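PDB 4XCW: molybdopterin adenylyltransferase from Helicobacter pylori, which probably adenylylates molybdopterin with ATP, the step that prepares the pterin for metal insertion in molybdenum cofactor biosynthesis. Local coordinates for residues K28-V33 with K139-C144. Residues are numbered along the deposited sequence; the frame is centred on the assembly and turned at random.
Sequences KAIQEV and KSIREC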
loop_
_atom_site.group_PDB
_atom_site.type_symbol
_atom_site.label_atom_id
_atom_site.label_comp_id
_atom_site.label_asym_id
_atom_site.label_seq_id
_atom_site.Cartn_x
_atom_site.Cartn_y
_atom_site.Cartn_z
ATOM N N LYS B 28 -24.716 3.764 14.830
ATOM C CA LYS B 28 -25.652 2.725 15.243
ATOM C C LYS B 28 -25.348 1.405 14.546
ATOM O O LYS B 28 -25.462 0.337 15.147
ATOM C CB LYS B 28 -27.099 3.144 14.958
ATOM C CG LYS B 28 -27.623 4.278 15.830
ATOM C CD LYS B 28 -29.100 4.555 15.542
ATOM C CE LYS B 28 -29.571 5.868 16.161
ATOM N NZ LYS B 28 -29.358 5.930 17.634
ATOM N N ALA B 29 -24.961 1.480 13.277
ATOM C CA ALA B 29 -24.627 0.284 12.517
ATOM C C ALA B 29 -23.369 -0.366 13.075
ATOM O O ALA B 29 -23.265 -1.590 13.134
ATOM C CB ALA B 29 -24.446 0.619 11.045
ATOM N N ILE B 30 -22.415 0.465 13.486
ATOM C CA ILE B 30 -21.176 -0.021 14.076
ATOM C C ILE B 30 -21.436 -0.780 15.375
ATOM O O ILE B 30 -20.930 -1.885 15.562
ATOM C CB ILE B 30 -20.186 1.139 14.334
ATOM C CG1 ILE B 30 -19.648 1.673 13.004
ATOM C CG2 ILE B 30 -19.040 0.679 15.202
ATOM C CD1 ILE B 30 -18.727 2.862 13.138
ATOM N N GLN B 31 -22.234 -0.196 16.264
ATOM C CA GLN B 31 -22.542 -0.839 17.539
ATOM C C GLN B 31 -23.354 -2.117 17.363
ATOM O O GLN B 31 -23.121 -3.097 18.066
ATOM C CB GLN B 31 -23.283 0.126 18.469
ATOM C CG GLN B 31 -22.440 1.325 18.864
ATOM C CD GLN B 31 -22.930 1.996 20.126
ATOM O OE1 GLN B 31 -23.725 1.430 20.879
ATOM N NE2 GLN B 31 -22.451 3.209 20.368
ATOM N N GLU B 32 -24.296 -2.107 16.427
ATOM C CA GLU B 32 -25.099 -3.296 16.143
ATOM C C GLU B 32 -24.225 -4.470 15.717
ATOM O O GLU B 32 -24.352 -5.571 16.242
ATOM C CB GLU B 32 -26.134 -3.012 15.053
ATOM C CG GLU B 32 -27.358 -2.247 15.519
ATOM C CD GLU B 32 -28.382 -2.077 14.414
ATOM O OE1 GLU B 32 -28.116 -2.537 13.282
ATOM O OE2 GLU B 32 -29.454 -1.489 14.678
ATOM N N VAL B 33 -23.340 -4.224 14.758
ATOM C CA VAL B 33 -22.481 -5.274 14.221
ATOM C C VAL B 33 -21.515 -5.831 15.259
ATOM O O VAL B 33 -21.389 -7.046 15.420
ATOM C CB VAL B 33 -21.669 -4.766 13.015
ATOM C CG1 VAL B 33 -20.652 -5.808 12.584
ATOM C CG2 VAL B 33 -22.595 -4.425 11.863
ATOM N N LYS B 139 -24.537 0.012 5.206
ATOM C CA LYS B 139 -24.326 -1.190 4.401
ATOM C C LYS B 139 -22.840 -1.421 4.144
ATOM O O LYS B 139 -22.349 -2.547 4.269
ATOM C CB LYS B 139 -25.084 -1.094 3.074
ATOM C CG LYS B 139 -24.918 -2.311 2.167
ATOM C CD LYS B 139 -25.871 -2.253 0.979
ATOM C CE LYS B 139 -25.672 -3.434 0.041
ATOM N NZ LYS B 139 -24.342 -3.409 -0.628
ATOM N N SER B 140 -22.124 -0.352 3.799
ATOM C CA SER B 140 -20.675 -0.432 3.593
ATOM C C SER B 140 -19.930 -0.806 4.873
ATOM O O SER B 140 -18.952 -1.567 4.845
ATOM C CB SER B 140 -20.139 0.898 3.057
ATOM O OG SER B 140 -20.766 1.243 1.833
ATOM N N ILE B 141 -20.377 -0.253 5.997
ATOM C CA ILE B 141 -19.777 -0.569 7.286
ATOM C C ILE B 141 -19.904 -2.061 7.592
ATOM O O ILE B 141 -18.940 -2.697 8.020
ATOM C CB ILE B 141 -20.414 0.264 8.418
ATOM C CG1 ILE B 141 -19.926 1.715 8.334
ATOM C CG2 ILE B 141 -20.076 -0.338 9.789
ATOM C CD1 ILE B 141 -20.746 2.708 9.150
ATOM N N ARG B 142 -21.081 -2.630 7.337
ATOM C CA ARG B 142 -21.299 -4.047 7.622
ATOM C C ARG B 142 -20.381 -4.937 6.794
ATOM O O ARG B 142 -19.740 -5.844 7.327
ATOM C CB ARG B 142 -22.756 -4.432 7.380
ATOM C CG ARG B 142 -23.689 -3.927 8.458
ATOM C CD ARG B 142 -25.068 -4.550 8.347
ATOM N NE ARG B 142 -25.856 -4.281 9.544
ATOM C CZ ARG B 142 -26.637 -3.219 9.700
ATOM N NH1 ARG B 142 -26.746 -2.326 8.724
ATOM N NH2 ARG B 142 -27.313 -3.053 10.829
ATOM N N GLU B 143 -20.317 -4.668 5.492
ATOM C CA GLU B 143 -19.469 -5.440 4.591
ATOM C C GLU B 143 -18.002 -5.319 4.979
ATOM O O GLU B 143 -17.255 -6.295 4.928
ATOM C CB GLU B 143 -19.678 -4.989 3.146
ATOM C CG GLU B 143 -21.069 -5.302 2.621
ATOM C CD GLU B 143 -21.468 -4.433 1.450
ATOM O OE1 GLU B 143 -20.943 -3.307 1.328
ATOM O OE2 GLU B 143 -22.312 -4.875 0.650
ATOM N N CYS B 144 -17.597 -4.118 5.371
ATOM C CA CYS B 144 -16.224 -3.871 5.782
ATOM C C CYS B 144 -15.863 -4.646 7.050
ATOM O O CYS B 144 -14.842 -5.332 7.096
ATOM C CB CYS B 144 -16.007 -2.374 5.991
ATOM S SG CYS B 144 -14.341 -1.922 6.488
#
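R142 and E32 both start with CG opposite their own carbonyl carbon (chi1 -74° in R142), and both chains then run extended, R142 from CG to NE and E32 beyond CG, which carries the two charged ends out to each other across the space between the helices. Where they meet, E32 OE1 lies 2.6 Å from R142 NH2, a short salt bridge. The carboxylate oxygen comes in at the guanidinium edge, in its plane. The two flat groups are turned 48° apart, and only OE1 and NH2 meet, not a flat two-pronged pairing. A29 CB sits over one face of the guanidinium, 4.4 Å from R142 NH1. Further back along the arginine, the methylene CG rests against V33 CG2 at 3.6 Å, while NE passes the same methyl more loosely. The arginine therefore pairs its charged end with E32 at the exposed margin of the contact, while its aliphatic stem lies against the buried V33.

Helices 25-37 and 138-148 are neighbours in the alpha/beta fold of the molybdopterin-binding domain, lying against its central mixed sheet. On the buried side I141 turns toward helix 25-37, and its CG2 methyl packs on I30 CG1 at 3.8 Å; the two side chains cross at about a right angle, with I141 CD1 touching the same carbon from 4.1 Å. I30 reaches V73 and L134, and I141 reaches T75, so the isoleucine pair is wedged between the helices and strands 71-75 and 129-134. The segment axes run roughly parallel, 32° apart, with a closest approach of 9.4 Å. V33 also touches L145 and A29 touches P138, carrying the apolar seam both ways along helix 138-148.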